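Local coordinates for putative surface-anchored fimbrial subunit (Corynebacterium diphtheriae, PDB 3HR6), which forms the pilus shaft as its major pilin, SpaA, built of tandem Ig-like modules stabilised by isopeptide and disulfide bonds, at residues E146-A151 with P298-S303; K168-T173 with D249-V254. All coordinates share one frame; numbering follows the deposited sequence.

Contact 1 of 2, residues E146-A151 with P298-S303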
loop_
_atom_site.group_PDB
_atom_site.type_symbol
_atom_site.label_atom_id
_atom_site.label_comp_id
_atom_site.label_asym_id
_atom_site.label_seq_id
_atom_site.Cartn_x
_atom_site.Cartn_y
_atom_site.Cartn_z
ATOM N N GLU A 146 -6.112 6.505 -6.124
ATOM C CA GLU A 146 -5.641 5.739 -4.984
ATOM C C GLU A 146 -6.269 4.339 -5.012
ATOM O O GLU A 146 -7.494 4.248 -4.922
ATOM C CB GLU A 146 -6.089 6.439 -3.697
ATOM C CG GLU A 146 -5.797 5.663 -2.399
ATOM C CD GLU A 146 -6.334 6.380 -1.179
ATOM O OE1 GLU A 146 -7.535 6.234 -0.856
ATOM O OE2 GLU A 146 -5.555 7.135 -0.609
ATOM N N PRO A 147 -5.431 3.279 -5.078
ATOM C CA PRO A 147 -6.016 1.927 -5.024
ATOM C C PRO A 147 -6.767 1.681 -3.740
ATOM O O PRO A 147 -6.457 2.266 -2.680
ATOM C CB PRO A 147 -4.793 0.992 -5.092
ATOM C CG PRO A 147 -3.748 1.852 -5.873
ATOM C CD PRO A 147 -3.988 3.243 -5.269
ATOM N N VAL A 148 -7.744 0.799 -3.805
ATOM C CA VAL A 148 -8.582 0.499 -2.647
ATOM C C VAL A 148 -8.151 -0.883 -2.149
ATOM O O VAL A 148 -8.327 -1.861 -2.842
ATOM C CB VAL A 148 -10.062 0.479 -3.036
ATOM C CG1 VAL A 148 -10.926 0.049 -1.843
ATOM C CG2 VAL A 148 -10.483 1.843 -3.587
ATOM N N LYS A 149 -7.558 -0.874 -0.969
ATOM C CA LYS A 149 -7.151 -2.074 -0.280
ATOM C C LYS A 149 -8.162 -2.443 0.786
ATOM O O LYS A 149 -8.525 -1.628 1.629
ATOM C CB LYS A 149 -5.752 -1.924 0.310
ATOM C CG LYS A 149 -5.256 -3.201 0.960
ATOM C CD LYS A 149 -3.858 -3.132 1.432
ATOM C CE LYS A 149 -3.474 -4.418 2.181
ATOM N NZ LYS A 149 -2.016 -4.645 2.303
ATOM N N THR A 150 -8.575 -3.692 0.788
ATOM C CA THR A 150 -9.407 -4.269 1.823
ATOM C C THR A 150 -8.836 -5.579 2.340
ATOM O O THR A 150 -7.982 -6.200 1.707
ATOM C CB THR A 150 -10.807 -4.484 1.308
ATOM O OG1 THR A 150 -10.798 -5.326 0.123
ATOM C CG2 THR A 150 -11.509 -3.131 1.069
ATOM N N ALA A 151 -9.355 -6.002 3.477
ATOM C CA ALA A 151 -9.029 -7.296 4.093
ATOM C C ALA A 151 -10.290 -8.133 4.127
ATOM O O ALA A 151 -11.393 -7.617 4.266
ATOM C CB ALA A 151 -8.487 -7.129 5.497
ATOM N N PRO A 298 0.151 5.384 -3.131
ATOM C CA PRO A 298 -0.320 4.480 -2.078
ATOM C C PRO A 298 -1.807 4.231 -2.121
ATOM O O PRO A 298 -2.606 5.117 -2.468
ATOM C CB PRO A 298 0.037 5.208 -0.765
ATOM C CG PRO A 298 0.200 6.558 -1.122
ATOM C CD PRO A 298 0.522 6.689 -2.566
ATOM N N SER A 299 -2.145 2.983 -1.769
ATOM C CA SER A 299 -3.521 2.563 -1.595
ATOM C C SER A 299 -4.154 3.202 -0.351
ATOM O O SER A 299 -3.462 3.742 0.536
ATOM C CB SER A 299 -3.608 1.052 -1.429
ATOM O OG SER A 299 -3.198 0.588 -0.144
ATOM N N SER A 300 -5.477 3.057 -0.227
ATOM C CA SER A 300 -6.135 3.248 1.071
ATOM C C SER A 300 -5.556 2.302 2.126
ATOM O O SER A 300 -4.990 1.242 1.807
ATOM C CB SER A 300 -7.628 3.028 0.968
ATOM O OG SER A 300 -7.920 1.684 0.592
ATOM N N ARG A 301 -5.607 2.716 3.382
ATOM C CA ARG A 301 -5.028 1.923 4.431
ATOM C C ARG A 301 -5.998 0.887 4.934
ATOM O O ARG A 301 -7.194 1.151 5.015
ATOM C CB ARG A 301 -4.629 2.825 5.598
ATOM C CG ARG A 301 -3.498 3.789 5.291
ATOM C CD ARG A 301 -3.427 4.828 6.382
ATOM N NE ARG A 301 -2.189 5.569 6.271
ATOM C CZ ARG A 301 -1.059 5.271 6.912
ATOM N NH1 ARG A 301 -0.978 4.230 7.753
ATOM N NH2 ARG A 301 0.007 6.041 6.720
ATOM N N VAL A 302 -5.435 -0.251 5.358
ATOM C CA VAL A 302 -6.184 -1.265 6.070
ATOM C C VAL A 302 -5.507 -1.419 7.410
ATOM O O VAL A 302 -4.276 -1.517 7.496
ATOM C CB VAL A 302 -6.270 -2.607 5.327
ATOM C CG1 VAL A 302 -7.007 -3.659 6.244
ATOM C CG2 VAL A 302 -7.062 -2.444 4.098
ATOM N N SER A 303 -6.318 -1.354 8.485
ATOM C CA SER A 303 -5.768 -1.570 9.822
ATOM C C SER A 303 -6.643 -2.533 10.614
ATOM O O SER A 303 -7.791 -2.247 10.925
ATOM C CB SER A 303 -5.613 -0.265 10.580
ATOM O OG SER A 303 -5.080 -0.436 11.923
HETATM O O HOH W 1 -3.190 7.680 -1.713
HETATM O O HOH W 2 -4.061 6.162 1.784
HETATM O O HOH W 3 -8.818 0.566 2.923
#
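Ser300 is the residue around which 146-151 and 298-303 are joined, gripping the first segment with both its backbone and its hydroxyl. Its N-H meets Pro147 O at 2.8 Å, nearly in line with the carbonyl. With chi1 at 63°, OG sits between the residue's own N and carbonyl carbon, where it accepts the N-H of Lys149 at 3.0 Å. The same hydroxyl donates to a water that in turn donates to Lys149 O and Arg301 O, so this buried polar atom is used both as acceptor and as donor. Ser299 OG donates to Ser300 O at 2.7 Å, tilted from the carbonyl plane, and is also hydrogen-bonded to Ala273 N.

Glu146 lies extended over the turn at Pro298-Ser300. Its CG, anti to the backbone N (chi1 174°), rests 3.2 Å from Pro298 O, while OE2 accepts from two waters, one of which also donates to Pro298 O and the other to Ser299 O. At the far end Val302 faces the first segment and divides its branches: CG1 packs on Ala151 CB at 3.8 Å, whereas CG2 is pressed to 3.0 Å from Lys149 O and touches Lys149 CG. The valine and lysine side chains cross at about a right angle. Beyond CG the lysine runs extended past Val302 into the domain interior, where NZ is covalently joined to Asn271 CG and hydrogen-bonded to Asp191. This Lys-Asn isopeptide bond with its neighbouring acid is the hallmark of the self-crosslinked Ig-like modules of Gram-positive pilins.

Contact 2 of 2, residues K168-T173 with D249-V254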
loop_
_atom_site.group_PDB
_atom_site.type_symbol
_atom_site.label_atom_id
_atom_site.label_comp_id
_atom_site.label_asym_id
_atom_site.label_seq_id
_atom_site.Cartn_x
_atom_site.Cartn_y
_atom_site.Cartn_z
ATOM N N LYS A 168 -6.567 -12.393 4.174
ATOM C CA LYS A 168 -6.595 -12.170 2.734
ATOM C C LYS A 168 -6.719 -10.676 2.491
ATOM O O LYS A 168 -7.452 -9.987 3.182
ATOM C CB LYS A 168 -7.774 -12.899 2.119
ATOM C CG LYS A 168 -7.936 -12.724 0.611
ATOM C CD LYS A 168 -8.901 -13.766 0.089
ATOM C CE LYS A 168 -9.334 -13.514 -1.279
ATOM N NZ LYS A 168 -10.327 -14.543 -1.710
ATOM N N TYR A 169 -5.943 -10.173 1.544
ATOM C CA TYR A 169 -6.038 -8.793 1.109
ATOM C C TYR A 169 -6.428 -8.709 -0.338
ATOM O O TYR A 169 -6.116 -9.575 -1.130
ATOM C CB TYR A 169 -4.739 -8.070 1.310
ATOM C CG TYR A 169 -4.349 -7.857 2.724
ATOM C CD1 TYR A 169 -5.147 -7.115 3.580
ATOM C CD2 TYR A 169 -3.199 -8.401 3.224
ATOM C CE1 TYR A 169 -4.757 -6.921 4.935
ATOM C CE2 TYR A 169 -2.801 -8.204 4.516
ATOM C CZ TYR A 169 -3.602 -7.479 5.370
ATOM O OH TYR A 169 -3.128 -7.368 6.657
ATOM N N ARG A 170 -7.122 -7.642 -0.664
ATOM C CA ARG A 170 -7.605 -7.346 -2.005
ATOM C C ARG A 170 -7.233 -5.899 -2.287
ATOM O O ARG A 170 -7.552 -4.995 -1.505
ATOM C CB ARG A 170 -9.105 -7.519 -2.084
ATOM C CG ARG A 170 -9.687 -7.198 -3.407
ATOM C CD ARG A 170 -11.174 -7.213 -3.318
ATOM N NE ARG A 170 -11.807 -7.186 -4.621
ATOM C CZ ARG A 170 -12.150 -6.096 -5.292
ATOM N NH1 ARG A 170 -11.929 -4.883 -4.790
ATOM N NH2 ARG A 170 -12.746 -6.225 -6.495
ATOM N N VAL A 171 -6.522 -5.700 -3.386
ATOM C CA VAL A 171 -6.065 -4.398 -3.826
ATOM C C VAL A 171 -6.623 -4.114 -5.211
ATOM O O VAL A 171 -6.274 -4.802 -6.214
ATOM C CB VAL A 171 -4.516 -4.291 -3.890
ATOM C CG1 VAL A 171 -4.090 -2.861 -4.420
ATOM C CG2 VAL A 171 -3.896 -4.574 -2.541
ATOM N N ALA A 172 -7.517 -3.144 -5.294
ATOM C CA ALA A 172 -8.187 -2.788 -6.540
ATOM C C ALA A 172 -7.624 -1.460 -7.086
ATOM O O ALA A 172 -7.777 -0.441 -6.418
ATOM C CB ALA A 172 -9.632 -2.664 -6.326
ATOM N N THR A 173 -6.977 -1.517 -8.245
ATOM C CA THR A 173 -6.321 -0.360 -8.854
ATOM C C THR A 173 -6.985 -0.022 -10.137
ATOM O O THR A 173 -7.149 -0.855 -10.993
ATOM C CB THR A 173 -4.830 -0.687 -9.128
ATOM O OG1 THR A 173 -4.194 -1.019 -7.892
ATOM C CG2 THR A 173 -4.069 0.435 -9.843
ATOM N N ASP A 249 -10.157 2.800 -17.075
ATOM C CA ASP A 249 -11.185 2.777 -16.051
ATOM C C ASP A 249 -11.596 1.400 -15.552
ATOM O O ASP A 249 -12.445 1.303 -14.669
ATOM C CB ASP A 249 -12.399 3.620 -16.456
ATOM C CG ASP A 249 -12.023 5.045 -16.744
ATOM O OD1 ASP A 249 -11.278 5.649 -15.945
ATOM O OD2 ASP A 249 -12.442 5.542 -17.791
ATOM N N GLN A 250 -10.967 0.345 -16.081
ATOM C CA GLN A 250 -11.116 -1.003 -15.508
ATOM C C GLN A 250 -10.246 -1.133 -14.273
ATOM O O GLN A 250 -9.363 -0.310 -14.031
ATOM C CB GLN A 250 -10.749 -2.070 -16.564
ATOM C CG GLN A 250 -11.654 -2.026 -17.762
ATOM C CD GLN A 250 -11.274 -3.064 -18.791
ATOM O OE1 GLN A 250 -10.529 -3.989 -18.487
ATOM N NE2 GLN A 250 -11.775 -2.920 -20.001
ATOM N N GLU A 251 -10.490 -2.168 -13.463
ATOM C CA GLU A 251 -9.689 -2.403 -12.270
ATOM C C GLU A 251 -8.786 -3.587 -12.488
ATOM O O GLU A 251 -9.196 -4.596 -13.062
ATOM C CB GLU A 251 -10.530 -2.628 -11.035
ATOM C CG GLU A 251 -11.285 -1.381 -10.680
ATOM C CD GLU A 251 -12.133 -1.507 -9.455
ATOM O OE1 GLU A 251 -12.288 -2.616 -8.875
ATOM O OE2 GLU A 251 -12.667 -0.443 -9.103
ATOM N N LEU A 252 -7.546 -3.399 -12.086
ATOM C CA LEU A 252 -6.607 -4.458 -11.889
ATOM C C LEU A 252 -6.737 -4.877 -10.440
ATOM O O LEU A 252 -6.451 -4.060 -9.568
ATOM C CB LEU A 252 -5.199 -3.919 -12.181
ATOM C CG LEU A 252 -4.081 -4.932 -11.998
ATOM C CD1 LEU A 252 -4.130 -5.954 -13.088
ATOM C CD2 LEU A 252 -2.679 -4.214 -11.956
ATOM N N VAL A 253 -7.104 -6.124 -10.153
ATOM C CA VAL A 253 -7.341 -6.570 -8.790
ATOM C C VAL A 253 -6.344 -7.654 -8.449
ATOM O O VAL A 253 -6.235 -8.594 -9.200
ATOM C CB VAL A 253 -8.773 -7.100 -8.596
ATOM C CG1 VAL A 253 -8.950 -7.602 -7.138
ATOM C CG2 VAL A 253 -9.804 -5.976 -8.962
ATOM N N VAL A 254 -5.555 -7.420 -7.412
ATOM C CA VAL A 254 -4.604 -8.356 -6.864
ATOM C C VAL A 254 -5.195 -8.832 -5.560
ATOM O O VAL A 254 -5.569 -8.010 -4.686
ATOM C CB VAL A 254 -3.246 -7.683 -6.621
ATOM C CG1 VAL A 254 -2.238 -8.638 -5.919
ATOM C CG2 VAL A 254 -2.713 -7.150 -7.955
HETATM O O HOH W 4 -13.351 -3.053 -6.372
HETATM O O HOH W 5 -13.137 -4.863 -9.397
HETATM O O HOH W 6 -4.230 -3.834 -7.840
#
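Val171 and Thr173 pair with Val254 and Leu252 as the hydrogen-bonded positions of an antiparallel β-sheet, part of one sheet of the Ig-like, Cna-B-type middle module. Four backbone bonds, among them Val171 N to Val254 O at 2.8 Å, join the strands, which run 163° apart, and Ala172 with Val253 forms the non-hydrogen-bonded pair between them. CA-H groups of Arg170, Val253 and Glu251 add contacts to carbonyls that also accept these bonds.

Val171, Thr173, Leu252 and Val254 point to the buried side, toward strands 187-192 and 268-276. There Thr173 has OG1 beside its backbone N (chi1 -59°), which brings the hydroxyl to a water that donates to both Val171 O and Leu252 O, two acceptors only 3.4 Å apart.

On the other face Arg170 is extended from CG to NE and passes obliquely over Val253. Val253 CG1 touches Arg170 CG at 3.8 Å and lies over one face of the guanidinium, toward its rim, while CG2 approaches NH2. Glu251 reaches along from the opposite end: its chain, extended beyond CG, lays OE1 3.7 Å from Ala172 CB, while OE2 forms a salt bridge with Lys174. The two charges do not meet directly. A water in the guanidinium plane accepts from Arg170 NH1 and donates to Glu251 OE1, both at 2.8 Å.

In the fold
The contacts meet along strand 148-152, which borders strand 166-174 in the five-stranded sheet: Thr150 N lies 2.8 Å from Arg170 O and Val148 O 2.9 Å from Ala172 N. Contact 2 continues that sheet inward to strand 251-259, with regular backbone pairing, one buried, largely apolar face and one where water-bridged charges lie over Ala172 and Val253. Contact 1, at the sheet's border, is partly buried and irregular; there hydroxyls and waters do much of the joining to the second sheet, through the residues leading into strand 302-315. Lys149 touches both, its CE packing 3.5 Å from Tyr169 CD1 on the way to its crosslink with Asn271 between the sheets.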